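Local coordinates for protein PTHB1 (Homo sapiens, PDB 4YD8) that forms part of the BBSome, a coat complex thought to sort membrane proteins to primary cilia, to which this chain contributes its N-terminal seven-bladed beta-propeller, at residues 333-338 and 350-355; 11-16 and 358-363; 292-297 and 305-310; 41-46 and 53-58. All coordinates share one frame; numbering follows the deposited sequence.

Interaction 1. Residues 333-338 and 350-355; sequences IPVAVR and VTLSDD
V335 leans over L352 and D354 where two strands of an antiparallel beta hairpin meet at a classic beta bulge. The hairpin supplies the first two strands of the last propeller blade. V335 and A336 both face L352, and both backbone N atoms donate to L352 O. V335 N lies 2.7 Å from L352 O, and A336 N lies 3.3 Å from L352 O. Both donors lie in the carbonyl plane. The bulge turns the V335 side chain toward the partner strand. Its two methyls divide the work. V335 CG2 sits between the backbone N and the carbonyl carbon (chi1 -71° for CG1) and comes down on L352 O at 3.2 Å. V335 CG1 reaches the CB of D354 at 3.5 Å, and the two side chains cross at about a right angle.

Beyond the bulge the pairing is regular. V337 and T351 share one face of the sheet, and their side chains cross obliquely, with the CG2 methyls touching. A336, R338, V350 and L352 lie on the other face. A336 and R338 pack there on L29 of the next blade. The R338 side chain leads away from V350 and folds back along its own strand. Its NH1 donates to V337 O from above the carbonyl plane, while V337 O lies in the guanidinium plane. This bond helps to hold the guanidinium's orientation. V337 and P334 also touch C293 of the blade on the other side. At the open end of the hairpin pairing, one water donates to I333 O at 2.6 Å and accepts from D354 N at 2.8 Å.

Interaction 2. Residues 11-16 and 358-363; sequences RDWWST and LQCSYL
W13 is packed between two residues of the opposite strand, C360 and Y362. The CB of C360 lies over one face of the indole, 3.6 Å from W13 CE2. Y362 covers the opposite face in an offset stack on the five-membered ring of W13, with planes 20° apart and ring centroids 4.0 Å apart. W13 CD1 stands over the centre of the tyrosine ring. With chi1 of 56° the indole is folded over its own backbone, which brings it there. C360 SG also makes oblique sulfur-aromatic contacts with W13 and W14. W14 CZ3 is 3.9 Å from L358 CD2, which comes in at the ring edge. W14 NE1 is hydrogen-bonded to D71 OD2.

The other face is looser. D12 and S15 are exposed there, and S15 and Q359 meet only through their CB atoms. At the strand end R11 is exposed too; its side chain leads away, and NH1 hydrogen-bonds to K9 O. A water joins R11 N to Y362 O. In the backbone, W13 and W14 both face C360, a classic beta bulge, and this turns W13 toward the partner strand. An N-terminal strand pairing antiparallel with the C-terminal strand of the propeller, completing the last blade, is the "Velcro" closure typical of beta-propellers.

Interaction 3. Residues 292-297 and 305-310; sequences SCFLPY and INTLIG
Y297 and N306 fit together at one end of this antiparallel hairpin, which forms the two inner strands of a propeller blade. A chi1 of 70° swings the Y297 ring across the neighbouring strand. It settles in the hollow between N306 and L308. N306 CB touches Y297 CE1 at 3.6 Å, and L308 CG meets the same CE1 at 3.8 Å. L308 CD1 lies over one ring face. The N306 amide is steeply turned from the ring, with planes 67° apart, and ND2 makes a weak hydrogen bond to Y297 OH.

On the other face, F294 lays its CB against I309 and its ring atom CD2 near T307 CG2, then the ring leads away toward the adjacent blade. F294 CB lies 4.0 Å from I309 CG1. P296 CD stands over the centre of the F294 ring. The proline belongs to a non-hydrogen-bonded pair with T307, so its lack of an N-H costs no bond between these strands. F294 and P296 also press into strands 249-255 and 263-268 of the adjacent blade.

At the far end G310 offers a flat surface. C293 SG lies against G310 CA at 4.1 Å. S292 and C293 both face G310 in a classic beta bulge. S292 N gives G310 O a nearly straight bond of 2.8 Å, while the C293 N bond to it is weak. S292 OG is hydrogen-bonded to P334 O of the next blade.

Grip across the hairpin therefore comes mainly from backbone bonds. The side chains add largely apolar packing, and the hydrogen bond between side chains, N306 to Y297, is weak.

Interaction 4. Residues 41-46 and 53-58; sequences QDKIIV and LRIFSP
The beta hairpin of strands 43-47 and 52-56 sets I44 against F56 and P58. I44 and F56 are a hydrogen-bonded pair, with F56 N to I44 O at 2.8 Å. I44 CB and F56 CB are 4.2 Å apart on the same face. CG1 of I44 lies opposite the carbonyl carbon (chi1 -56°), and the chain continues extended until CD1 reaches P58 CG at 3.8 Å. I44 O stays at the edge of the F56 ring.

These are the two middle strands of a four-stranded propeller blade. The face with I44 and F56 packs on L358 of the adjoining blade, and the F56 ring meets W14 edge-to-face. On the other face I45 and I55 lie side by side, pointing the same way. I45 CG2 also touches L53 CD2 at 3.8 Å.

The charged ends find most of their partners outside the hairpin. R54 forms salt bridges to E22 through NH2 and to E75 through NE. Its NH1 donates to a water, which in turn donates to V46 O. K43 lays its CB against F56 O at 3.4 Å, then bends so that NZ reaches Q41 O and a salt bridge with D35. A second water links D42 O to S57 OG.

Overall arrangement
All four contacts lie in one seven-bladed beta-propeller and occupy three consecutive blades. Along the chain, interaction 4 comes first, then interaction 3, then interaction 1. Interaction 2 spans them all, joining residues 11-16 to 358-363. Interactions 1 and 2 share a blade through the neighbouring strands 348-353 and 357-362, with centres about 11 Å apart. Interaction 3 lies in the preceding blade, about 12 Å from interaction 1 between centres. Interaction 4 lies in the following one, about 13 Å from interaction 2 between centres, and touches both contacts of the closing blade. Interactions 3 and 4 do not touch. The closing blade thus joins the two ends of the domain into a ring.

Interaction 1. Residues 333-338 and 350-355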
loop_
_atom_site.group_PDB
_atom_site.type_symbol
_atom_site.label_atom_id
_atom_site.label_comp_id
_atom_site.label_asym_id
_atom_site.label_seq_id
_atom_site.Cartn_x
_atom_site.Cartn_y
_atom_site.Cartn_z
ATOM N N ILE A 333 5.972 -4.421 16.225
ATOM C CA ILE A 333 5.353 -3.204 15.716
ATOM C C ILE A 333 5.239 -3.247 14.195
ATOM O O ILE A 333 6.235 -3.382 13.502
ATOM C CB ILE A 333 6.156 -1.951 16.119
ATOM C CG1 ILE A 333 6.188 -1.809 17.640
ATOM C CG2 ILE A 333 5.566 -0.696 15.470
ATOM C CD1 ILE A 333 7.090 -0.691 18.128
ATOM N N PRO A 334 4.013 -3.120 13.675
ATOM C CA PRO A 334 3.807 -3.169 12.226
ATOM C C PRO A 334 4.182 -1.840 11.554
ATOM O O PRO A 334 3.777 -0.782 12.034
ATOM C CB PRO A 334 2.312 -3.453 12.101
ATOM C CG PRO A 334 1.710 -2.807 13.358
ATOM C CD PRO A 334 2.761 -2.899 14.426
ATOM N N VAL A 335 4.958 -1.897 10.479
ATOM C CA VAL A 335 5.150 -0.718 9.632
ATOM C C VAL A 335 4.187 -0.729 8.468
ATOM O O VAL A 335 4.004 0.284 7.807
ATOM C CB VAL A 335 6.565 -0.609 9.052
ATOM C CG1 VAL A 335 7.550 -0.263 10.130
ATOM C CG2 VAL A 335 6.948 -1.882 8.276
ATOM N N ALA A 336 3.600 -1.895 8.188
ATOM C CA ALA A 336 2.567 -1.998 7.166
ATOM C C ALA A 336 1.610 -3.121 7.512
ATOM O O ALA A 336 2.014 -4.124 8.095
ATOM C CB ALA A 336 3.172 -2.246 5.773
ATOM N N VAL A 337 0.351 -2.936 7.136
ATOM C CA VAL A 337 -0.670 -3.965 7.295
ATOM C C VAL A 337 -1.494 -4.015 6.025
ATOM O O VAL A 337 -1.787 -2.971 5.416
ATOM C CB VAL A 337 -1.567 -3.698 8.531
ATOM C CG1 VAL A 337 -2.199 -2.294 8.485
ATOM C CG2 VAL A 337 -2.625 -4.763 8.658
ATOM N N ARG A 338 -1.822 -5.230 5.591
ATOM C CA ARG A 338 -2.702 -5.448 4.444
ATOM C C ARG A 338 -3.733 -6.517 4.771
ATOM O O ARG A 338 -3.518 -7.335 5.669
ATOM C CB ARG A 338 -1.882 -5.847 3.204
ATOM C CG ARG A 338 -0.949 -4.725 2.717
ATOM C CD ARG A 338 -1.766 -3.654 2.014
ATOM N NE ARG A 338 -0.923 -2.633 1.383
ATOM C CZ ARG A 338 -0.399 -1.594 2.017
ATOM N NH1 ARG A 338 -0.612 -1.416 3.317
ATOM N NH2 ARG A 338 0.348 -0.725 1.343
ATOM N N VAL A 350 -2.286 -9.414 7.050
ATOM C CA VAL A 350 -0.845 -9.602 6.908
ATOM C C VAL A 350 -0.140 -8.391 7.505
ATOM O O VAL A 350 -0.440 -7.259 7.127
ATOM C CB VAL A 350 -0.418 -9.767 5.442
ATOM C CG1 VAL A 350 1.110 -9.943 5.337
ATOM C CG2 VAL A 350 -1.176 -10.943 4.782
ATOM N N THR A 351 0.776 -8.623 8.441
ATOM C CA THR A 351 1.576 -7.525 9.008
ATOM C C THR A 351 3.067 -7.682 8.728
ATOM O O THR A 351 3.594 -8.797 8.702
ATOM C CB THR A 351 1.415 -7.409 10.539
ATOM O OG1 THR A 351 1.786 -8.655 11.153
ATOM C CG2 THR A 351 -0.017 -7.048 10.920
ATOM N N LEU A 352 3.746 -6.548 8.558
ATOM C CA LEU A 352 5.187 -6.510 8.369
ATOM C C LEU A 352 5.812 -5.508 9.339
ATOM O O LEU A 352 5.358 -4.361 9.427
ATOM C CB LEU A 352 5.531 -6.119 6.926
ATOM C CG LEU A 352 7.018 -5.927 6.606
ATOM C CD1 LEU A 352 7.778 -7.254 6.685
ATOM C CD2 LEU A 352 7.164 -5.304 5.234
ATOM N N SER A 353 6.848 -5.937 10.057
ATOM C CA SER A 353 7.569 -5.049 10.982
ATOM C C SER A 353 8.793 -4.437 10.289
ATOM O O SER A 353 9.185 -4.880 9.203
ATOM C CB SER A 353 7.997 -5.808 12.240
ATOM O OG SER A 353 9.043 -6.716 11.949
ATOM N N ASP A 354 9.423 -3.437 10.901
ATOM C CA ASP A 354 10.510 -2.770 10.192
ATOM C C ASP A 354 11.792 -3.596 10.186
ATOM O O ASP A 354 12.745 -3.250 9.493
ATOM C CB ASP A 354 10.775 -1.356 10.749
ATOM C CG ASP A 354 11.323 -1.338 12.174
ATOM O OD1 ASP A 354 11.685 -2.390 12.737
ATOM O OD2 ASP A 354 11.417 -0.218 12.726
ATOM N N ASP A 355 11.817 -4.698 10.932
ATOM C CA ASP A 355 12.980 -5.572 10.877
ATOM C C ASP A 355 12.641 -6.922 10.236
ATOM O O ASP A 355 13.406 -7.884 10.326
ATOM C CB ASP A 355 13.582 -5.755 12.276
ATOM C CG ASP A 355 12.625 -6.416 13.246
ATOM O OD1 ASP A 355 11.417 -6.513 12.944
ATOM O OD2 ASP A 355 13.088 -6.835 14.324
HETATM O O HOH W 1 8.598 -2.296 13.267
#

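Interaction 2. Residues 11-16 and 358-363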
loop_
_atom_site.group_PDB
_atom_site.type_symbol
_atom_site.label_atom_id
_atom_site.label_comp_id
_atom_site.label_asym_id
_atom_site.label_seq_id
_atom_site.Cartn_x
_atom_site.Cartn_y
_atom_site.Cartn_z
ATOM N N ARG A 11 -4.881 -14.544 16.129
ATOM C CA ARG A 11 -5.175 -15.864 15.579
ATOM C C ARG A 11 -4.256 -16.048 14.382
ATOM O O ARG A 11 -4.692 -16.065 13.228
ATOM C CB ARG A 11 -6.643 -15.986 15.174
ATOM C CG ARG A 11 -7.596 -16.478 16.248
ATOM C CD ARG A 11 -7.674 -15.583 17.470
ATOM N NE ARG A 11 -8.369 -16.270 18.560
ATOM C CZ ARG A 11 -8.403 -15.855 19.824
ATOM N NH1 ARG A 11 -7.786 -14.735 20.182
ATOM N NH2 ARG A 11 -9.060 -16.566 20.732
ATOM N N ASP A 12 -2.968 -16.148 14.663
ATOM C CA ASP A 12 -1.974 -16.285 13.613
ATOM C C ASP A 12 -1.921 -17.708 13.078
ATOM O O ASP A 12 -2.256 -18.668 13.784
ATOM C CB ASP A 12 -0.595 -15.876 14.123
ATOM C CG ASP A 12 -0.135 -16.741 15.280
ATOM O OD1 ASP A 12 -0.876 -16.808 16.268
ATOM O OD2 ASP A 12 0.947 -17.358 15.201
ATOM N N TRP A 13 -1.507 -17.847 11.826
ATOM C CA TRP A 13 -1.395 -19.173 11.249
ATOM C C TRP A 13 -0.138 -19.331 10.407
ATOM O O TRP A 13 0.086 -20.395 9.833
ATOM C CB TRP A 13 -2.649 -19.513 10.425
ATOM C CG TRP A 13 -2.987 -18.546 9.322
ATOM C CD1 TRP A 13 -3.785 -17.434 9.414
ATOM C CD2 TRP A 13 -2.564 -18.625 7.960
ATOM N NE1 TRP A 13 -3.861 -16.807 8.189
ATOM C CE2 TRP A 13 -3.135 -17.528 7.278
ATOM C CE3 TRP A 13 -1.754 -19.523 7.244
ATOM C CZ2 TRP A 13 -2.919 -17.299 5.918
ATOM C CZ3 TRP A 13 -1.538 -19.295 5.896
ATOM C CH2 TRP A 13 -2.112 -18.186 5.245
ATOM N N TRP A 14 0.687 -18.285 10.346
ATOM C CA TRP A 14 1.926 -18.327 9.563
ATOM C C TRP A 14 2.789 -17.111 9.863
ATOM O O TRP A 14 2.293 -15.985 9.916
ATOM C CB TRP A 14 1.635 -18.373 8.063
ATOM C CG TRP A 14 2.847 -18.532 7.168
ATOM C CD1 TRP A 14 3.390 -19.702 6.731
ATOM C CD2 TRP A 14 3.621 -17.482 6.563
ATOM N NE1 TRP A 14 4.465 -19.455 5.914
ATOM C CE2 TRP A 14 4.630 -18.102 5.794
ATOM C CE3 TRP A 14 3.576 -16.088 6.616
ATOM C CZ2 TRP A 14 5.572 -17.373 5.067
ATOM C CZ3 TRP A 14 4.510 -15.365 5.886
ATOM C CH2 TRP A 14 5.495 -16.009 5.126
ATOM N N SER A 15 4.085 -17.331 10.047
ATOM C CA SER A 15 5.003 -16.212 10.143
ATOM C C SER A 15 6.368 -16.590 9.597
ATOM O O SER A 15 6.721 -17.765 9.509
ATOM C CB SER A 15 5.120 -15.716 11.589
ATOM O OG SER A 15 5.889 -16.600 12.384
ATOM N N THR A 16 7.127 -15.584 9.199
ATOM C CA THR A 16 8.511 -15.813 8.826
ATOM C C THR A 16 9.320 -14.580 9.196
ATOM O O THR A 16 8.766 -13.533 9.550
ATOM C CB THR A 16 8.667 -16.138 7.313
ATOM O OG1 THR A 16 9.944 -16.751 7.074
ATOM C CG2 THR A 16 8.547 -14.884 6.455
ATOM N N LEU A 358 7.198 -11.044 9.357
ATOM C CA LEU A 358 6.046 -11.089 8.471
ATOM C C LEU A 358 5.076 -12.137 8.991
ATOM O O LEU A 358 5.458 -13.300 9.182
ATOM C CB LEU A 358 6.487 -11.409 7.043
ATOM C CG LEU A 358 5.419 -11.473 5.944
ATOM C CD1 LEU A 358 4.780 -10.100 5.735
ATOM C CD2 LEU A 358 6.033 -11.994 4.655
ATOM N N GLN A 359 3.827 -11.752 9.220
ATOM C CA GLN A 359 2.867 -12.649 9.869
ATOM C C GLN A 359 1.477 -12.606 9.241
ATOM O O GLN A 359 0.963 -11.519 8.917
ATOM C CB GLN A 359 2.757 -12.313 11.365
ATOM C CG GLN A 359 1.717 -13.180 12.122
ATOM C CD GLN A 359 1.832 -13.018 13.613
ATOM O OE1 GLN A 359 1.526 -11.957 14.154
ATOM N NE2 GLN A 359 2.279 -14.072 14.294
ATOM N N CYS A 360 0.852 -13.768 9.096
ATOM C CA CYS A 360 -0.544 -13.845 8.656
ATOM C C CYS A 360 -1.411 -14.247 9.827
ATOM O O CYS A 360 -1.053 -15.161 10.581
ATOM C CB CYS A 360 -0.734 -14.872 7.528
ATOM S SG CYS A 360 0.208 -14.537 6.034
ATOM N N SER A 361 -2.555 -13.590 9.970
ATOM C CA SER A 361 -3.492 -13.935 11.034
ATOM C C SER A 361 -4.936 -13.784 10.570
ATOM O O SER A 361 -5.213 -13.173 9.529
ATOM C CB SER A 361 -3.242 -13.068 12.268
ATOM O OG SER A 361 -3.359 -11.701 11.945
ATOM N N TYR A 362 -5.849 -14.373 11.338
ATOM C CA TYR A 362 -7.267 -14.267 11.069
ATOM C C TYR A 362 -7.891 -13.211 11.975
ATOM O O TYR A 362 -7.397 -12.934 13.073
ATOM C CB TYR A 362 -7.981 -15.599 11.292
ATOM C CG TYR A 362 -7.483 -16.778 10.486
ATOM C CD1 TYR A 362 -7.584 -16.800 9.095
ATOM C CD2 TYR A 362 -6.978 -17.904 11.120
ATOM C CE1 TYR A 362 -7.154 -17.906 8.364
ATOM C CE2 TYR A 362 -6.560 -19.015 10.403
ATOM C CZ TYR A 362 -6.648 -19.012 9.029
ATOM O OH TYR A 362 -6.230 -20.126 8.333
ATOM N N LEU A 363 -8.967 -12.604 11.509
ATOM C CA LEU A 363 -9.686 -11.650 12.340
ATOM C C LEU A 363 -10.262 -12.323 13.590
ATOM O O LEU A 363 -10.243 -13.556 13.717
ATOM C CB LEU A 363 -10.773 -10.981 11.505
ATOM C CG LEU A 363 -10.117 -10.080 10.451
ATOM C CD1 LEU A 363 -10.990 -9.940 9.231
ATOM C CD2 LEU A 363 -9.833 -8.722 11.046
HETATM O O HOH W 2 -6.020 -12.186 15.103
#

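Interaction 3. Residues 292-297 and 305-310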
loop_
_atom_site.group_PDB
_atom_site.type_symbol
_atom_site.label_atom_id
_atom_site.label_comp_id
_atom_site.label_asym_id
_atom_site.label_seq_id
_atom_site.Cartn_x
_atom_site.Cartn_y
_atom_site.Cartn_z
ATOM N N SER A 292 1.368 3.664 13.883
ATOM C CA SER A 292 2.487 3.320 13.018
ATOM C C SER A 292 2.022 3.104 11.583
ATOM O O SER A 292 2.770 3.370 10.653
ATOM C CB SER A 292 3.197 2.072 13.529
ATOM O OG SER A 292 2.267 1.013 13.659
ATOM N N CYS A 293 0.794 2.622 11.399
ATOM C CA CYS A 293 0.297 2.367 10.055
ATOM C C CYS A 293 -1.209 2.154 10.076
ATOM O O CYS A 293 -1.802 2.002 11.146
ATOM C CB CYS A 293 0.989 1.136 9.459
ATOM S SG CYS A 293 0.581 -0.379 10.379
ATOM N N PHE A 294 -1.838 2.111 8.905
ATOM C CA PHE A 294 -3.298 1.900 8.874
ATOM C C PHE A 294 -3.776 1.362 7.535
ATOM O O PHE A 294 -3.008 1.299 6.566
ATOM C CB PHE A 294 -3.969 3.228 9.319
ATOM C CG PHE A 294 -4.303 4.220 8.213
ATOM C CD1 PHE A 294 -3.475 4.382 7.097
ATOM C CD2 PHE A 294 -5.506 4.926 8.256
ATOM C CE1 PHE A 294 -3.800 5.309 6.077
ATOM C CE2 PHE A 294 -5.814 5.883 7.280
ATOM C CZ PHE A 294 -4.981 6.050 6.177
ATOM N N LEU A 295 -5.028 0.919 7.509
ATOM C CA LEU A 295 -5.646 0.414 6.298
ATOM C C LEU A 295 -7.162 0.403 6.451
ATOM O O LEU A 295 -7.705 -0.477 7.127
ATOM C CB LEU A 295 -5.162 -1.015 5.974
ATOM C CG LEU A 295 -5.751 -1.530 4.658
ATOM C CD1 LEU A 295 -5.002 -0.915 3.474
ATOM C CD2 LEU A 295 -5.750 -3.049 4.589
ATOM N N PRO A 296 -7.853 1.373 5.822
ATOM C CA PRO A 296 -9.306 1.263 5.630
ATOM C C PRO A 296 -9.554 0.081 4.702
ATOM O O PRO A 296 -9.113 0.162 3.551
ATOM C CB PRO A 296 -9.701 2.587 4.949
ATOM C CG PRO A 296 -8.490 3.482 5.084
ATOM C CD PRO A 296 -7.297 2.565 5.156
ATOM N N TYR A 297 -10.198 -0.986 5.174
ATOM C CA TYR A 297 -10.113 -2.273 4.463
ATOM C C TYR A 297 -11.440 -2.882 4.063
ATOM O O TYR A 297 -11.467 -3.795 3.242
ATOM C CB TYR A 297 -9.337 -3.301 5.309
ATOM C CG TYR A 297 -10.066 -3.781 6.563
ATOM C CD1 TYR A 297 -9.996 -3.050 7.743
ATOM C CD2 TYR A 297 -10.796 -4.970 6.569
ATOM C CE1 TYR A 297 -10.652 -3.473 8.896
ATOM C CE2 TYR A 297 -11.462 -5.409 7.727
ATOM C CZ TYR A 297 -11.382 -4.649 8.886
ATOM O OH TYR A 297 -12.031 -5.043 10.035
ATOM N N ILE A 305 -17.260 2.433 7.434
ATOM C CA ILE A 305 -16.011 1.862 6.960
ATOM C C ILE A 305 -15.201 1.333 8.137
ATOM O O ILE A 305 -15.145 1.943 9.217
ATOM C CB ILE A 305 -15.178 2.900 6.147
ATOM C CG1 ILE A 305 -15.971 3.375 4.924
ATOM C CG2 ILE A 305 -13.835 2.309 5.720
ATOM C CD1 ILE A 305 -15.232 4.322 4.012
ATOM N N ASN A 306 -14.602 0.160 7.933
ATOM C CA ASN A 306 -13.714 -0.428 8.941
ATOM C C ASN A 306 -12.251 -0.137 8.616
ATOM O O ASN A 306 -11.815 -0.287 7.471
ATOM C CB ASN A 306 -13.925 -1.956 9.058
ATOM C CG ASN A 306 -15.117 -2.337 9.934
ATOM O OD1 ASN A 306 -16.077 -1.582 10.082
ATOM N ND2 ASN A 306 -15.072 -3.553 10.486
ATOM N N THR A 307 -11.492 0.265 9.632
ATOM C CA THR A 307 -10.102 0.663 9.458
ATOM C C THR A 307 -9.192 -0.024 10.469
ATOM O O THR A 307 -9.449 0.010 11.681
ATOM C CB THR A 307 -9.946 2.191 9.606
ATOM O OG1 THR A 307 -10.772 2.844 8.630
ATOM C CG2 THR A 307 -8.483 2.604 9.397
ATOM N N LEU A 308 -8.131 -0.651 9.968
ATOM C CA LEU A 308 -7.093 -1.204 10.829
ATOM C C LEU A 308 -6.099 -0.112 11.169
ATOM O O LEU A 308 -5.697 0.623 10.290
ATOM C CB LEU A 308 -6.361 -2.360 10.138
ATOM C CG LEU A 308 -7.060 -3.712 10.162
ATOM C CD1 LEU A 308 -6.563 -4.508 8.966
ATOM C CD2 LEU A 308 -6.709 -4.418 11.452
ATOM N N ILE A 309 -5.705 -0.013 12.433
ATOM C CA ILE A 309 -4.639 0.919 12.816
ATOM C C ILE A 309 -3.645 0.205 13.726
ATOM O O ILE A 309 -4.022 -0.314 14.785
ATOM C CB ILE A 309 -5.199 2.173 13.529
ATOM C CG1 ILE A 309 -6.239 2.879 12.633
ATOM C CG2 ILE A 309 -4.041 3.124 13.915
ATOM C CD1 ILE A 309 -6.801 4.216 13.196
ATOM N N GLY A 310 -2.392 0.141 13.280
ATOM C CA GLY A 310 -1.325 -0.474 14.046
ATOM C C GLY A 310 -0.613 0.629 14.809
ATOM O O GLY A 310 -0.599 1.777 14.360
#

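Interaction 4. Residues 41-46 and 53-58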
loop_
_atom_site.group_PDB
_atom_site.type_symbol
_atom_site.label_atom_id
_atom_site.label_comp_id
_atom_site.label_asym_id
_atom_site.label_seq_id
_atom_site.Cartn_x
_atom_site.Cartn_y
_atom_site.Cartn_z
ATOM N N GLN A 41 -6.359 -15.952 -5.632
ATOM C CA GLN A 41 -5.657 -15.780 -4.359
ATOM C C GLN A 41 -4.581 -14.700 -4.411
ATOM O O GLN A 41 -3.843 -14.589 -5.394
ATOM C CB GLN A 41 -5.024 -17.104 -3.932
ATOM C CG GLN A 41 -6.047 -18.182 -3.695
ATOM C CD GLN A 41 -6.855 -17.888 -2.465
ATOM O OE1 GLN A 41 -6.321 -17.878 -1.352
ATOM N NE2 GLN A 41 -8.139 -17.613 -2.648
ATOM N N ASP A 42 -4.459 -13.917 -3.339
ATOM C CA ASP A 42 -3.344 -12.978 -3.262
ATOM C C ASP A 42 -2.035 -13.707 -2.993
ATOM O O ASP A 42 -2.027 -14.834 -2.503
ATOM C CB ASP A 42 -3.567 -11.927 -2.169
ATOM C CG ASP A 42 -4.679 -10.972 -2.517
ATOM O OD1 ASP A 42 -4.782 -10.616 -3.717
ATOM O OD2 ASP A 42 -5.442 -10.588 -1.604
ATOM N N LYS A 43 -0.936 -13.058 -3.342
ATOM C CA LYS A 43 0.380 -13.476 -2.876
ATOM C C LYS A 43 0.946 -12.319 -2.074
ATOM O O LYS A 43 0.535 -11.183 -2.276
ATOM C CB LYS A 43 1.316 -13.829 -4.030
ATOM C CG LYS A 43 0.995 -15.169 -4.678
ATOM C CD LYS A 43 -0.191 -15.055 -5.605
ATOM C CE LYS A 43 -0.741 -16.427 -5.964
ATOM N NZ LYS A 43 -1.989 -16.252 -6.739
ATOM N N ILE A 44 1.871 -12.610 -1.164
ATOM C CA ILE A 44 2.528 -11.556 -0.397
ATOM C C ILE A 44 3.793 -11.160 -1.148
ATOM O O ILE A 44 4.639 -12.017 -1.437
ATOM C CB ILE A 44 2.901 -12.012 1.016
ATOM C CG1 ILE A 44 1.677 -12.537 1.770
ATOM C CG2 ILE A 44 3.550 -10.887 1.808
ATOM C CD1 ILE A 44 2.063 -13.214 3.059
ATOM N N ILE A 45 3.911 -9.878 -1.481
ATOM C CA ILE A 45 5.126 -9.374 -2.110
ATOM C C ILE A 45 5.790 -8.407 -1.154
ATOM O O ILE A 45 5.147 -7.467 -0.687
ATOM C CB ILE A 45 4.858 -8.635 -3.446
ATOM C CG1 ILE A 45 4.080 -9.533 -4.414
ATOM C CG2 ILE A 45 6.195 -8.147 -4.054
ATOM C CD1 ILE A 45 2.629 -9.200 -4.519
ATOM N N VAL A 46 7.062 -8.651 -0.845
ATOM C CA VAL A 46 7.796 -7.761 0.042
ATOM C C VAL A 46 9.153 -7.402 -0.543
ATOM O O VAL A 46 9.920 -8.288 -0.934
ATOM C CB VAL A 46 8.021 -8.380 1.449
ATOM C CG1 VAL A 46 8.755 -7.377 2.353
ATOM C CG2 VAL A 46 6.701 -8.758 2.099
ATOM N N LEU A 53 13.740 -8.866 -3.232
ATOM C CA LEU A 53 12.316 -8.954 -3.524
ATOM C C LEU A 53 11.872 -10.390 -3.250
ATOM O O LEU A 53 12.474 -11.333 -3.769
ATOM C CB LEU A 53 12.032 -8.555 -4.985
ATOM C CG LEU A 53 10.588 -8.320 -5.483
ATOM C CD1 LEU A 53 9.750 -9.599 -5.551
ATOM C CD2 LEU A 53 9.875 -7.293 -4.631
ATOM N N ARG A 54 10.832 -10.555 -2.439
ATOM C CA ARG A 54 10.339 -11.891 -2.097
ATOM C C ARG A 54 8.839 -11.996 -2.363
ATOM O O ARG A 54 8.097 -11.057 -2.118
ATOM C CB ARG A 54 10.643 -12.220 -0.620
ATOM C CG ARG A 54 12.145 -12.269 -0.311
ATOM C CD ARG A 54 12.438 -12.385 1.189
ATOM N NE ARG A 54 13.875 -12.504 1.450
ATOM C CZ ARG A 54 14.640 -11.522 1.925
ATOM N NH1 ARG A 54 14.121 -10.327 2.182
ATOM N NH2 ARG A 54 15.934 -11.727 2.136
ATOM N N ILE A 55 8.403 -13.151 -2.853
ATOM C CA ILE A 55 6.985 -13.406 -3.071
ATOM C C ILE A 55 6.593 -14.705 -2.364
ATOM O O ILE A 55 7.242 -15.737 -2.560
ATOM C CB ILE A 55 6.645 -13.529 -4.570
ATOM C CG1 ILE A 55 7.108 -12.280 -5.342
ATOM C CG2 ILE A 55 5.135 -13.763 -4.759
ATOM C CD1 ILE A 55 6.820 -12.377 -6.860
ATOM N N PHE A 56 5.555 -14.642 -1.539
ATOM C CA PHE A 56 5.098 -15.801 -0.758
ATOM C C PHE A 56 3.666 -16.188 -1.083
ATOM O O PHE A 56 2.819 -15.340 -1.362
ATOM C CB PHE A 56 5.152 -15.542 0.761
ATOM C CG PHE A 56 6.524 -15.261 1.305
ATOM C CD1 PHE A 56 7.025 -13.968 1.320
ATOM C CD2 PHE A 56 7.306 -16.294 1.826
ATOM C CE1 PHE A 56 8.285 -13.704 1.836
ATOM C CE2 PHE A 56 8.567 -16.037 2.346
ATOM C CZ PHE A 56 9.060 -14.731 2.342
ATOM N N SER A 57 3.396 -17.481 -0.976
ATOM C CA SER A 57 2.031 -17.992 -0.945
ATOM C C SER A 57 1.937 -18.888 0.284
ATOM O O SER A 57 2.177 -20.077 0.204
ATOM C CB SER A 57 1.699 -18.751 -2.237
ATOM O OG SER A 57 0.328 -19.100 -2.279
ATOM N N PRO A 58 1.634 -18.297 1.441
ATOM C CA PRO A 58 1.753 -19.017 2.718
ATOM C C PRO A 58 0.706 -20.110 2.905
ATOM O O PRO A 58 -0.430 -19.986 2.449
ATOM C CB PRO A 58 1.567 -17.914 3.769
ATOM C CG PRO A 58 0.886 -16.803 3.054
ATOM C CD PRO A 58 1.310 -16.875 1.622
HETATM O O HOH W 3 -1.334 -17.310 -1.573
HETATM O O HOH W 4 12.144 -8.749 0.623
#